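Local coordinates for protein alpha-/beta-galactoside alpha-2,3-sialyltransferase (Photobacterium phosphoreum, PDB 2ZWI) that probably transfers sialic acid in alpha-2,3 linkage to galactosides, and holds cytidine-5'-monophosphate and a zinc ion in this crystal, at residues P15-Q18 with Q19-Q22; K211-F214 with Y215-G219; T204-N207 with S208-N212; N42-T45 with L46-I50; F109-G113 with S114-V118. One frame throughout, in Å; residues are numbered along the deposited sequence.

Contact 1: P15-Q18 with Q19-Q22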
loop_
_atom_site.group_PDB
_atom_site.type_symbol
_atom_site.label_atom_id
_atom_site.label_comp_id
_atom_site.label_asym_id
_atom_site.label_seq_id
_atom_site.Cartn_x
_atom_site.Cartn_y
_atom_site.Cartn_z
ATOM N N PRO A 15 -1.423 2.782 2.651
ATOM C CA PRO A 15 -2.681 3.116 3.342
ATOM C C PRO A 15 -2.855 4.611 3.629
ATOM O O PRO A 15 -3.966 5.110 3.560
ATOM C CB PRO A 15 -2.603 2.305 4.644
ATOM C CG PRO A 15 -1.702 1.140 4.302
ATOM C CD PRO A 15 -0.654 1.761 3.396
ATOM N N THR A 16 -1.768 5.317 3.936
ATOM C CA THR A 16 -1.849 6.737 4.215
ATOM C C THR A 16 -2.340 7.476 2.978
ATOM O O THR A 16 -3.273 8.266 3.067
ATOM C CB THR A 16 -0.494 7.315 4.682
ATOM O OG1 THR A 16 -0.135 6.741 5.947
ATOM C CG2 THR A 16 -0.568 8.821 4.810
ATOM N N ILE A 17 -1.719 7.197 1.832
ATOM C CA ILE A 17 -2.042 7.883 0.573
ATOM C C ILE A 17 -3.499 7.625 0.157
ATOM O O ILE A 17 -4.212 8.549 -0.250
ATOM C CB ILE A 17 -1.047 7.478 -0.571
ATOM C CG1 ILE A 17 0.409 7.850 -0.217
ATOM C CG2 ILE A 17 -1.476 8.046 -1.922
ATOM C CD1 ILE A 17 0.715 9.340 -0.136
ATOM N N GLN A 18 -3.932 6.369 0.265
ATOM C CA GLN A 18 -5.332 5.998 0.035
ATOM C C GLN A 18 -6.283 6.637 1.066
ATOM O O GLN A 18 -7.379 7.092 0.725
ATOM C CB GLN A 18 -5.490 4.477 0.003
ATOM C CG GLN A 18 -5.037 3.834 -1.325
ATOM C CD GLN A 18 -6.067 3.992 -2.435
ATOM O OE1 GLN A 18 -5.736 3.962 -3.620
ATOM N NE2 GLN A 18 -7.321 4.144 -2.056
ATOM N N GLN A 19 -5.860 6.691 2.323
ATOM C CA GLN A 19 -6.681 7.339 3.347
ATOM C C GLN A 19 -6.820 8.835 3.093
ATOM O O GLN A 19 -7.929 9.361 3.155
ATOM C CB GLN A 19 -6.155 7.061 4.756
ATOM C CG GLN A 19 -6.380 5.632 5.257
ATOM C CD GLN A 19 -5.613 5.363 6.540
ATOM O OE1 GLN A 19 -5.241 6.293 7.254
ATOM N NE2 GLN A 19 -5.376 4.095 6.843
ATOM N N MET A 20 -5.713 9.514 2.781
ATOM C CA MET A 20 -5.757 10.945 2.417
ATOM C C MET A 20 -6.755 11.166 1.281
ATOM O O MET A 20 -7.601 12.053 1.331
ATOM C CB MET A 20 -4.374 11.448 1.981
ATOM C CG MET A 20 -3.325 11.541 3.079
ATOM S SD MET A 20 -1.678 11.799 2.387
ATOM C CE MET A 20 -0.738 12.141 3.867
ATOM N N THR A 21 -6.663 10.328 0.258
ATOM C CA THR A 21 -7.512 10.466 -0.919
ATOM C C THR A 21 -9.012 10.286 -0.607
ATOM O O THR A 21 -9.838 11.023 -1.128
ATOM C CB THR A 21 -7.040 9.519 -2.037
ATOM O OG1 THR A 21 -5.638 9.729 -2.272
ATOM C CG2 THR A 21 -7.787 9.789 -3.315
ATOM N N GLN A 22 -9.351 9.316 0.245
ATOM C CA GLN A 22 -10.742 9.112 0.678
ATOM C C GLN A 22 -11.293 10.292 1.485
ATOM O O GLN A 22 -12.447 10.707 1.289
ATOM C CB GLN A 22 -10.865 7.816 1.494
ATOM C CG GLN A 22 -10.387 6.555 0.758
ATOM C CD GLN A 22 -11.430 5.974 -0.183
ATOM O OE1 GLN A 22 -11.820 6.599 -1.171
ATOM N NE2 GLN A 22 -11.877 4.756 0.116
#

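Contact 2: K211-F214 with Y215-G219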
loop_
_atom_site.group_PDB
_atom_site.type_symbol
_atom_site.label_atom_id
_atom_site.label_comp_id
_atom_site.label_asym_id
_atom_site.label_seq_id
_atom_site.Cartn_x
_atom_site.Cartn_y
_atom_site.Cartn_z
ATOM N N LYS A 211 -7.628 18.510 -5.536
ATOM C CA LYS A 211 -6.291 18.194 -6.044
ATOM C C LYS A 211 -5.212 18.879 -5.209
ATOM O O LYS A 211 -4.228 18.242 -4.804
ATOM C CB LYS A 211 -6.173 18.574 -7.519
ATOM C CG LYS A 211 -6.971 17.666 -8.444
ATOM C CD LYS A 211 -6.731 18.015 -9.894
ATOM C CE LYS A 211 -7.717 17.301 -10.801
ATOM N NZ LYS A 211 -7.468 17.675 -12.223
ATOM N N ASN A 212 -5.422 20.168 -4.937
ATOM C CA ASN A 212 -4.513 20.962 -4.102
ATOM C C ASN A 212 -4.372 20.427 -2.685
ATOM O O ASN A 212 -3.262 20.385 -2.143
ATOM C CB ASN A 212 -4.936 22.439 -4.075
ATOM C CG ASN A 212 -4.739 23.123 -5.413
ATOM O OD1 ASN A 212 -3.865 22.742 -6.200
ATOM N ND2 ASN A 212 -5.551 24.147 -5.679
ATOM N N LYS A 213 -5.490 20.001 -2.098
ATOM C CA LYS A 213 -5.464 19.348 -0.793
ATOM C C LYS A 213 -4.597 18.086 -0.794
ATOM O O LYS A 213 -3.899 17.812 0.186
ATOM C CB LYS A 213 -6.881 19.020 -0.319
ATOM C CG LYS A 213 -6.979 18.752 1.179
ATOM C CD LYS A 213 -8.440 18.682 1.670
ATOM C CE LYS A 213 -9.119 20.037 1.560
ATOM N NZ LYS A 213 -10.330 20.123 2.425
ATOM N N PHE A 214 -4.640 17.326 -1.890
ATOM C CA PHE A 214 -3.785 16.151 -2.014
ATOM C C PHE A 214 -2.304 16.537 -2.041
ATOM O O PHE A 214 -1.481 15.908 -1.360
ATOM C CB PHE A 214 -4.151 15.273 -3.224
ATOM C CG PHE A 214 -3.315 14.014 -3.312
ATOM C CD1 PHE A 214 -3.698 12.862 -2.631
ATOM C CD2 PHE A 214 -2.125 14.000 -4.035
ATOM C CE1 PHE A 214 -2.934 11.707 -2.671
ATOM C CE2 PHE A 214 -1.335 12.828 -4.088
ATOM C CZ PHE A 214 -1.748 11.680 -3.407
ATOM N N TYR A 215 -1.974 17.569 -2.813
ATOM C CA TYR A 215 -0.602 18.092 -2.851
ATOM C C TYR A 215 -0.154 18.577 -1.488
ATOM O O TYR A 215 0.984 18.329 -1.091
ATOM C CB TYR A 215 -0.449 19.229 -3.860
ATOM C CG TYR A 215 -0.963 18.926 -5.245
ATOM C CD1 TYR A 215 -0.917 17.637 -5.768
ATOM C CD2 TYR A 215 -1.480 19.943 -6.043
ATOM C CE1 TYR A 215 -1.399 17.366 -7.040
ATOM C CE2 TYR A 215 -1.950 19.685 -7.316
ATOM C CZ TYR A 215 -1.908 18.402 -7.809
ATOM O OH TYR A 215 -2.381 18.154 -9.075
ATOM N N ASN A 216 -1.047 19.271 -0.776
ATOM C CA ASN A 216 -0.726 19.785 0.562
ATOM C C ASN A 216 -0.483 18.689 1.610
ATOM O O ASN A 216 0.466 18.774 2.385
ATOM C CB ASN A 216 -1.784 20.777 1.040
ATOM C CG ASN A 216 -1.714 22.106 0.306
ATOM O OD1 ASN A 216 -0.669 22.483 -0.223
ATOM N ND2 ASN A 216 -2.836 22.822 0.266
ATOM N N PHE A 217 -1.349 17.680 1.628
ATOM C CA PHE A 217 -1.191 16.492 2.479
ATOM C C PHE A 217 0.143 15.760 2.288
ATOM O O PHE A 217 0.806 15.393 3.253
ATOM C CB PHE A 217 -2.308 15.489 2.167
ATOM C CG PHE A 217 -3.450 15.526 3.122
ATOM C CD1 PHE A 217 -3.226 15.569 4.501
ATOM C CD2 PHE A 217 -4.756 15.453 2.649
ATOM C CE1 PHE A 217 -4.285 15.576 5.393
ATOM C CE2 PHE A 217 -5.836 15.456 3.529
ATOM C CZ PHE A 217 -5.598 15.517 4.908
ATOM N N THR A 218 0.505 15.542 1.028
ATOM C CA THR A 218 1.640 14.700 0.662
ATOM C C THR A 218 2.946 15.478 0.541
ATOM O O THR A 218 4.038 14.892 0.602
ATOM C CB THR A 218 1.376 13.994 -0.684
ATOM O OG1 THR A 218 1.069 14.978 -1.680
ATOM C CG2 THR A 218 0.209 13.021 -0.557
ATOM N N GLY A 219 2.832 16.791 0.355
ATOM C CA GLY A 219 3.986 17.636 0.049
ATOM C C GLY A 219 4.506 17.376 -1.354
ATOM O O GLY A 219 5.638 17.728 -1.674
#

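Contact 3: T204-N207 with S208-N212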
loop_
_atom_site.group_PDB
_atom_site.type_symbol
_atom_site.label_atom_id
_atom_site.label_comp_id
_atom_site.label_asym_id
_atom_site.label_seq_id
_atom_site.Cartn_x
_atom_site.Cartn_y
_atom_site.Cartn_z
ATOM N N THR A 204 -9.609 12.201 -11.767
ATOM C CA THR A 204 -10.508 12.378 -12.907
ATOM C C THR A 204 -11.767 13.166 -12.502
ATOM O O THR A 204 -12.299 13.927 -13.306
ATOM C CB THR A 204 -10.847 10.994 -13.543
ATOM O OG1 THR A 204 -9.642 10.429 -14.076
ATOM C CG2 THR A 204 -11.872 11.084 -14.654
ATOM N N THR A 205 -12.212 13.014 -11.254
ATOM C CA THR A 205 -13.426 13.687 -10.777
ATOM C C THR A 205 -13.178 14.816 -9.762
ATOM O O THR A 205 -14.095 15.581 -9.454
ATOM C CB THR A 205 -14.460 12.689 -10.202
ATOM O OG1 THR A 205 -13.867 11.923 -9.148
ATOM C CG2 THR A 205 -14.965 11.738 -11.284
ATOM N N PHE A 206 -11.948 14.911 -9.252
ATOM C CA PHE A 206 -11.565 15.945 -8.288
ATOM C C PHE A 206 -11.565 17.333 -8.920
ATOM O O PHE A 206 -11.058 17.522 -10.035
ATOM C CB PHE A 206 -10.156 15.668 -7.747
ATOM C CG PHE A 206 -10.103 14.718 -6.566
ATOM C CD1 PHE A 206 -11.232 14.031 -6.129
ATOM C CD2 PHE A 206 -8.894 14.506 -5.902
ATOM C CE1 PHE A 206 -11.162 13.168 -5.042
ATOM C CE2 PHE A 206 -8.811 13.627 -4.827
ATOM C CZ PHE A 206 -9.948 12.960 -4.391
ATOM N N ASN A 207 -12.115 18.305 -8.195
ATOM C CA ASN A 207 -11.936 19.707 -8.543
ATOM C C ASN A 207 -10.559 20.200 -8.079
ATOM O O ASN A 207 -9.831 19.483 -7.380
ATOM C CB ASN A 207 -13.082 20.563 -7.971
ATOM C CG ASN A 207 -13.148 20.531 -6.446
ATOM O OD1 ASN A 207 -12.128 20.615 -5.754
ATOM N ND2 ASN A 207 -14.361 20.427 -5.919
ATOM N N SER A 208 -10.198 21.420 -8.473
ATOM C CA SER A 208 -8.884 21.983 -8.150
ATOM C C SER A 208 -8.548 21.961 -6.664
ATOM O O SER A 208 -7.442 21.581 -6.288
ATOM C CB SER A 208 -8.761 23.411 -8.683
ATOM O OG SER A 208 -8.294 23.389 -10.012
ATOM N N GLN A 209 -9.507 22.364 -5.834
ATOM C CA GLN A 209 -9.322 22.437 -4.387
ATOM C C GLN A 209 -8.982 21.072 -3.781
ATOM O O GLN A 209 -8.159 20.979 -2.861
ATOM C CB GLN A 209 -10.581 23.010 -3.720
ATOM C CG GLN A 209 -10.505 23.115 -2.196
ATOM C CD GLN A 209 -11.784 23.671 -1.568
ATOM O OE1 GLN A 209 -12.114 23.362 -0.413
ATOM N NE2 GLN A 209 -12.514 24.491 -2.332
ATOM N N GLN A 210 -9.636 20.030 -4.297
ATOM C CA GLN A 210 -9.385 18.656 -3.882
ATOM C C GLN A 210 -7.990 18.222 -4.292
ATOM O O GLN A 210 -7.256 17.644 -3.496
ATOM C CB GLN A 210 -10.424 17.708 -4.488
ATOM C CG GLN A 210 -11.777 17.776 -3.820
ATOM C CD GLN A 210 -12.817 16.969 -4.564
ATOM O OE1 GLN A 210 -13.114 17.238 -5.725
ATOM N NE2 GLN A 210 -13.369 15.962 -3.900
ATOM N N LYS A 211 -7.628 18.510 -5.536
ATOM C CA LYS A 211 -6.291 18.194 -6.044
ATOM C C LYS A 211 -5.212 18.879 -5.209
ATOM O O LYS A 211 -4.228 18.242 -4.804
ATOM C CB LYS A 211 -6.173 18.574 -7.519
ATOM C CG LYS A 211 -6.971 17.666 -8.444
ATOM C CD LYS A 211 -6.731 18.015 -9.894
ATOM C CE LYS A 211 -7.717 17.301 -10.801
ATOM N NZ LYS A 211 -7.468 17.675 -12.223
ATOM N N ASN A 212 -5.422 20.168 -4.937
ATOM C CA ASN A 212 -4.513 20.962 -4.102
ATOM C C ASN A 212 -4.372 20.427 -2.685
ATOM O O ASN A 212 -3.262 20.385 -2.143
ATOM C CB ASN A 212 -4.936 22.439 -4.075
ATOM C CG ASN A 212 -4.739 23.123 -5.413
ATOM O OD1 ASN A 212 -3.865 22.742 -6.200
ATOM N ND2 ASN A 212 -5.551 24.147 -5.679
HETATM O O HOH W 1 -15.402 16.546 -6.875
#

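Contact 4: N42-T45 with L46-I50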
loop_
_atom_site.group_PDB
_atom_site.type_symbol
_atom_site.label_atom_id
_atom_site.label_comp_id
_atom_site.label_asym_id
_atom_site.label_seq_id
_atom_site.Cartn_x
_atom_site.Cartn_y
_atom_site.Cartn_z
ATOM N N ASN A 42 1.654 19.034 10.434
ATOM C CA ASN A 42 1.751 20.197 11.326
ATOM C C ASN A 42 1.021 21.405 10.743
ATOM O O ASN A 42 0.956 22.466 11.374
ATOM C CB ASN A 42 3.219 20.573 11.583
ATOM C CG ASN A 42 4.119 19.361 11.766
ATOM O OD1 ASN A 42 4.909 19.026 10.880
ATOM N ND2 ASN A 42 4.004 18.697 12.915
ATOM N N ASP A 43 0.488 21.242 9.533
ATOM C CA ASP A 43 -0.242 22.307 8.848
ATOM C C ASP A 43 -1.640 22.469 9.440
ATOM O O ASP A 43 -2.551 21.694 9.140
ATOM C CB ASP A 43 -0.316 22.024 7.341
ATOM C CG ASP A 43 -1.053 23.114 6.566
ATOM O OD1 ASP A 43 -1.617 24.046 7.185
ATOM O OD2 ASP A 43 -1.077 23.028 5.324
ATOM N N GLU A 44 -1.812 23.501 10.257
ATOM C CA GLU A 44 -3.056 23.688 10.992
ATOM C C GLU A 44 -4.237 24.123 10.140
ATOM O O GLU A 44 -5.373 23.751 10.420
ATOM C CB GLU A 44 -2.856 24.630 12.172
ATOM C CG GLU A 44 -2.101 23.978 13.302
ATOM C CD GLU A 44 -2.855 22.810 13.917
ATOM O OE1 GLU A 44 -4.075 22.960 14.172
ATOM O OE2 GLU A 44 -2.226 21.746 14.139
ATOM N N THR A 45 -3.959 24.905 9.106
ATOM C CA THR A 45 -4.962 25.300 8.117
ATOM C C THR A 45 -5.506 24.067 7.386
ATOM O O THR A 45 -6.726 23.912 7.244
ATOM C CB THR A 45 -4.368 26.309 7.113
ATOM O OG1 THR A 45 -3.707 27.346 7.844
ATOM C CG2 THR A 45 -5.453 26.920 6.244
ATOM N N LEU A 46 -4.595 23.197 6.943
ATOM C CA LEU A 46 -4.956 21.916 6.344
ATOM C C LEU A 46 -5.816 21.110 7.321
ATOM O O LEU A 46 -6.902 20.673 6.966
ATOM C CB LEU A 46 -3.694 21.126 5.938
ATOM C CG LEU A 46 -3.808 19.758 5.254
ATOM C CD1 LEU A 46 -4.401 19.874 3.856
ATOM C CD2 LEU A 46 -2.438 19.119 5.191
ATOM N N LEU A 47 -5.338 20.943 8.553
ATOM C CA LEU A 47 -6.054 20.150 9.553
ATOM C C LEU A 47 -7.445 20.724 9.851
ATOM O O LEU A 47 -8.418 19.982 9.944
ATOM C CB LEU A 47 -5.220 19.956 10.835
ATOM C CG LEU A 47 -4.026 18.989 10.741
ATOM C CD1 LEU A 47 -3.113 19.066 11.975
ATOM C CD2 LEU A 47 -4.464 17.527 10.486
ATOM N N GLU A 48 -7.542 22.046 9.951
ATOM C CA GLU A 48 -8.836 22.692 10.193
ATOM C C GLU A 48 -9.826 22.511 9.032
ATOM O O GLU A 48 -11.035 22.418 9.252
ATOM C CB GLU A 48 -8.656 24.173 10.555
ATOM C CG GLU A 48 -8.307 24.401 12.029
ATOM C CD GLU A 48 -7.769 25.808 12.322
ATOM O OE1 GLU A 48 -7.092 25.962 13.372
ATOM O OE2 GLU A 48 -8.000 26.742 11.505
ATOM N N SER A 49 -9.307 22.449 7.806
ATOM C CA SER A 49 -10.141 22.227 6.624
ATOM C C SER A 49 -10.749 20.812 6.572
ATOM O O SER A 49 -11.756 20.599 5.899
ATOM C CB SER A 49 -9.379 22.543 5.328
ATOM O OG SER A 49 -8.395 21.555 5.049
ATOM N N ILE A 50 -10.155 19.859 7.289
ATOM C CA ILE A 50 -10.727 18.500 7.380
ATOM C C ILE A 50 -11.313 18.171 8.769
ATOM O O ILE A 50 -11.822 17.065 8.996
ATOM C CB ILE A 50 -9.717 17.404 6.921
ATOM C CG1 ILE A 50 -8.514 17.317 7.872
ATOM C CG2 ILE A 50 -9.279 17.656 5.470
ATOM C CD1 ILE A 50 -7.671 16.041 7.694
#

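Contact 5: F109-G113 with S114-V118. With GOL (glycerol), chain F.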
loop_
_atom_site.group_PDB
_atom_site.type_symbol
_atom_site.label_atom_id
_atom_site.label_comp_id
_atom_site.label_asym_id
_atom_site.label_seq_id
_atom_site.Cartn_x
_atom_site.Cartn_y
_atom_site.Cartn_z
ATOM N N PHE A 109 -9.813 -1.470 6.376
ATOM C CA PHE A 109 -8.415 -1.898 6.297
ATOM C C PHE A 109 -7.851 -1.699 4.877
ATOM O O PHE A 109 -8.459 -2.118 3.894
ATOM C CB PHE A 109 -8.263 -3.375 6.683
ATOM C CG PHE A 109 -8.444 -3.662 8.152
ATOM C CD1 PHE A 109 -7.384 -3.488 9.049
ATOM C CD2 PHE A 109 -9.661 -4.137 8.637
ATOM C CE1 PHE A 109 -7.543 -3.761 10.423
ATOM C CE2 PHE A 109 -9.829 -4.429 10.001
ATOM C CZ PHE A 109 -8.763 -4.235 10.895
ATOM N N TYR A 110 -6.698 -1.055 4.782
ATOM C CA TYR A 110 -6.002 -0.841 3.519
ATOM C C TYR A 110 -4.725 -1.667 3.486
ATOM O O TYR A 110 -3.923 -1.582 4.417
ATOM C CB TYR A 110 -5.644 0.644 3.384
ATOM C CG TYR A 110 -6.848 1.545 3.257
ATOM C CD1 TYR A 110 -7.565 1.958 4.385
ATOM C CD2 TYR A 110 -7.272 1.976 2.008
ATOM C CE1 TYR A 110 -8.680 2.783 4.263
ATOM C CE2 TYR A 110 -8.393 2.805 1.874
ATOM C CZ TYR A 110 -9.080 3.191 2.996
ATOM O OH TYR A 110 -10.158 3.998 2.839
ATOM N N ASP A 111 -4.537 -2.471 2.433
ATOM C CA ASP A 111 -3.319 -3.286 2.287
ATOM C C ASP A 111 -2.062 -2.440 2.459
ATOM O O ASP A 111 -2.032 -1.304 2.017
ATOM C CB ASP A 111 -3.257 -3.940 0.896
ATOM C CG ASP A 111 -4.251 -5.077 0.724
ATOM O OD1 ASP A 111 -4.813 -5.570 1.730
ATOM O OD2 ASP A 111 -4.460 -5.471 -0.450
ATOM N N ASP A 112 -1.027 -3.027 3.065
ATOM C CA ASP A 112 0.277 -2.378 3.295
ATOM C C ASP A 112 1.136 -2.353 2.021
ATOM O O ASP A 112 1.856 -1.386 1.764
ATOM C CB ASP A 112 0.988 -3.130 4.436
ATOM C CG ASP A 112 2.387 -2.620 4.733
ATOM O OD1 ASP A 112 2.538 -1.826 5.681
ATOM O OD2 ASP A 112 3.345 -3.049 4.050
ATOM N N GLY A 113 1.060 -3.427 1.235
ATOM C CA GLY A 113 1.914 -3.612 0.067
ATOM C C GLY A 113 2.008 -5.081 -0.302
ATOM O O GLY A 113 1.026 -5.821 -0.196
ATOM N N SER A 114 3.202 -5.508 -0.697
ATOM C CA SER A 114 3.436 -6.874 -1.153
ATOM C C SER A 114 3.292 -7.960 -0.071
ATOM O O SER A 114 3.009 -9.122 -0.392
ATOM C CB SER A 114 4.832 -6.970 -1.787
ATOM O OG SER A 114 5.832 -6.883 -0.793
ATOM N N ALA A 115 3.507 -7.590 1.192
ATOM C CA ALA A 115 3.459 -8.547 2.310
ATOM C C ALA A 115 2.136 -9.309 2.404
ATOM O O ALA A 115 2.146 -10.532 2.567
ATOM C CB ALA A 115 3.785 -7.864 3.640
ATOM N N GLU A 116 1.002 -8.607 2.294
ATOM C CA GLU A 116 -0.298 -9.293 2.315
ATOM C C GLU A 116 -0.398 -10.340 1.204
ATOM O O GLU A 116 -0.967 -11.408 1.409
ATOM C CB GLU A 116 -1.473 -8.315 2.205
ATOM C CG GLU A 116 -1.803 -7.564 3.484
ATOM C CD GLU A 116 -0.997 -6.276 3.637
ATOM O OE1 GLU A 116 -1.490 -5.327 4.299
ATOM O OE2 GLU A 116 0.124 -6.205 3.088
ATOM N N TYR A 117 0.179 -10.028 0.042
ATOM C CA TYR A 117 0.079 -10.885 -1.149
ATOM C C TYR A 117 1.024 -12.078 -1.098
ATOM O O TYR A 117 0.681 -13.171 -1.566
ATOM C CB TYR A 117 0.172 -10.036 -2.442
ATOM C CG TYR A 117 -1.074 -9.188 -2.525
ATOM C CD1 TYR A 117 -1.134 -7.935 -1.908
ATOM C CD2 TYR A 117 -2.235 -9.683 -3.125
ATOM C CE1 TYR A 117 -2.307 -7.184 -1.921
ATOM C CE2 TYR A 117 -3.408 -8.929 -3.153
ATOM C CZ TYR A 117 -3.435 -7.693 -2.540
ATOM O OH TYR A 117 -4.597 -6.965 -2.556
ATOM N N VAL A 118 2.191 -11.879 -0.488
ATOM C CA VAL A 118 3.094 -12.993 -0.150
ATOM C C VAL A 118 2.408 -13.949 0.845
ATOM O O VAL A 118 2.417 -15.173 0.665
ATOM C CB VAL A 118 4.470 -12.475 0.364
ATOM C CG1 VAL A 118 5.318 -13.612 0.946
ATOM C CG2 VAL A 118 5.238 -11.803 -0.784
HETATM C C1 GOL F . 5.096 -4.881 1.711
HETATM O O1 GOL F . 3.965 -4.894 2.550
HETATM C C2 GOL F . 6.328 -4.354 2.431
HETATM O O2 GOL F . 7.149 -3.729 1.475
HETATM C C3 GOL F . 7.088 -5.520 3.054
HETATM O O3 GOL F . 7.188 -5.306 4.444
#

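Contact 1: P15-Q18 with Q19-Q22
Ile17 O is approached on both faces of its carbonyl plane by Thr21: Thr21 N comes from one side at 3.1 Å, and Thr21 OG1 from the other at 2.7 Å. Each donor lies about 30° out of the plane, so this single oxygen is gripped twice. The flat amide of Gln19 reaches back beside Pro15, its NE2 4.0 Å from Pro15 CB, after CG has passed only 3.0 Å from Pro15 O. Beyond CG the chain is extended (chi2 169°), which carries the amide to Trp36 NE1 through OE1 and to Val9 O through NE2. On another flank Met20, also extended, lies across Thr16; its CE meets Thr16 CG2 at 3.5 Å, tighter than a usual methyl contact, while Thr16 OG1 bonds to Asp10. Ile17 CD1 packs more loosely on Met20 SD, at 4.3 Å. Beneath these side chains run the i-to-i+4 bonds of a regular alpha helix. Helix 14-26 is the crossover of the beta-alpha-beta unit between strands 3-10 and 31-36. Helix 208-218 covers it at Ile17, Met20 and Thr21, helix 305-310 touches Ile17, Gln18 and Thr21, and Tyr110 of strand 104-110 packs on Pro15, Gln18 and Gln19.

Contact 2: K211-F214 with Y215-G219
Phe214 and Thr218 make the tight end of this contact. Thr218 CG2 stands over one face of the Phe214 ring in a CH-pi contact, 3.9 Å from the centroid and displaced toward the rim, with CZ as its nearest ring atom. The rotamer explains the double use of the threonine: with OG1 held between the backbone N and the carbonyl carbon (chi1 55°), the hydroxyl turns back to Phe214 O at 2.7 Å while the methyl faces the ring. Thr218 N also binds Phe214 O, at 3.1 Å, and arrives from the opposite face of the carbonyl plane. This is the last turn of helix 208-218; Gly219 then leaves helical geometry with a positive phi of 71°, a common way for an alpha helix to stop, and Thr218 OG1 is bonded to Phe220 N just beyond. Tyr215, on a more open flank, lays its ring across the preceding turn, with Lys211 O 3.3 Å above the ring plane and over its centre, even as Tyr215 N bonds to that same oxygen. Asn212 OD1 approaches the ring obliquely, 3.7 Å from Tyr215 CD2. Lys211 only grazes it, CB lying 4.1 Å from Tyr215 OH before the extended chain runs off. Asn212 and Asn216 are exposed, whereas buried Phe214 and Phe217 turn to Thr21 and Ile24 of helix 14-26.

Contact 3: T204-N207 with S208-N212
Asn207 and Gln210 cross at about a right angle, their amide planes 47° apart, and each side chain bonds to the other's backbone. Asn207 OD1 accepts from Gln210 N at 2.9 Å, the donor lying nearly in line with the side-chain carbonyl; Gln210 OE1 accepts from Asn207 N, also at 2.9 Å. Asn207 can curl over the helix end because CG sits between its backbone N and carbonyl carbon (chi1 62°). Gln210, in contrast, is extended as far as CD and reaches back along the incoming chain. Its stem also lies against Phe206: Gln210 CB is over one face of the ring, 4.0 Å from the centroid and offset toward the rim, in a CH-pi contact. Farther out, Gln210 NE2 comes within 3.6 Å of Phe206 CD1, ring and amide being inclined by 35°, and that nitrogen is bonded to Ile24 O of helix 14-26. A water lies within hydrogen-bonding distance of both Gln210 OE1 (2.7 Å) and Thr205 O. Lys211 continues the cover, its CG 3.8 Å from Phe206 CB, while its backbone N bonds to Asn207 O in the first helical turn. Phe206 is buried against Thr21, Ile24 and Asn25, though Asn207 and Ser208 remain exposed. With Asn207 as N-cap and Gln210 three residues on, the reciprocal pair is a capping box that starts helix 208-218.

Contact 4: N42-T45 with L46-I50
Asp43 OD1 accepts from Leu46 N at 3.1 Å; the N-H points almost straight at it (177°), yet comes from above the carboxylate plane, 71° out of it. The same carboxylate is laid against the leucine stem, OD2 being 3.3 Å from Leu46 CB, and the two side chains cross nearly at right angles. CG of Asp43 is anti to its own backbone N (chi1 -179°), which swings the carboxylate over the first helical turn. Asp43 is thus the N-cap of helix 44-50, and its main-chain O also holds Leu47 N at 2.9 Å. Next along the surface, bent Glu44 brings OE2 to 3.6 Å from Leu47 CD1. Glu44 OE1 and Glu48 OE1 are 4.3 Å apart, two like charges on an exposed flank, where mutual repulsion is probably eased by solvent. At the far end Ser49 OG turns back to donate to Leu46 O at 2.6 Å, and Ile50 O receives Lys32 NZ. The helix bridges strands 31-36 and 52-54 as the alpha element of a beta-alpha-beta unit. Leu46 and Leu47 pack on Ile41 in the preceding loop, and helix 208-218 lies against helix 44-50, Lys213 packing on Leu46 and Ser49 and Phe217 on Leu46 and Ile50.

Contact 5: F109-G113 with S114-V118
In the turn from strand 104-110 into helix 114-125, close to the nucleotide pocket of this GT-B enzyme, Glu116 and Tyr117 reach back to Asp111, Asp112 and Gly113. Glu116 OE1 takes Asp112 N at 2.7 Å, the donor standing 38° out of the carboxylate plane; OE2 makes a weak bond to Gly113 N. A bend at chi2 (87°) folds the carboxylate back toward the backbone N atoms of Asp112 and Gly113. Tyr117 OH donates to Asp111 OD2 at 2.6 Å, nearly along the C-O axis, with carboxylate and ring almost perpendicular (81°), while Gly113 O lies at the ring edge, 3.5 Å from CD1. A glycerol, probably from the crystallisation liquor, accepts from Ala115 N through its O1 at 3.1 Å and adjoins Asp112. Asp111 OD2 also receives Leu173 N, and OD1 bonds to Tyr160. Ser114 N bonds to Ser324 OG of the CMP site. Strand 104-110 runs between strands 74-82 and 168-172, and helix 350-357 packs on Ser114, Tyr117 and Val118.

Contact 1 touches contacts 2, 3 and 5: Met20 SD and Ile17 CD1 each lie 3.7 Å from Thr218 CG2, Thr21 O is 3.8 Å from Phe206 CZ, and Gln18 CB is 3.7 Å from Tyr110 CD2. Contacts 3 and 2 take the start and the end of helix 208-218 and share Lys211 and Asn212 between them. Contact 4 leans on contact 2, with Phe217 CZ 3.5 Å from Ile50 CD1. Contact 5 comes nearest to the nucleotide, the side chain of Ser114 about 4 Å from bound CMP; that of Ile17 is about 7 Å away but about 4 Å from the side chain of CMP-binding Glu306. Contacts 3 and 4 lie away from the annotated sites, their centres about 27 and 29 Å from that of contact 5.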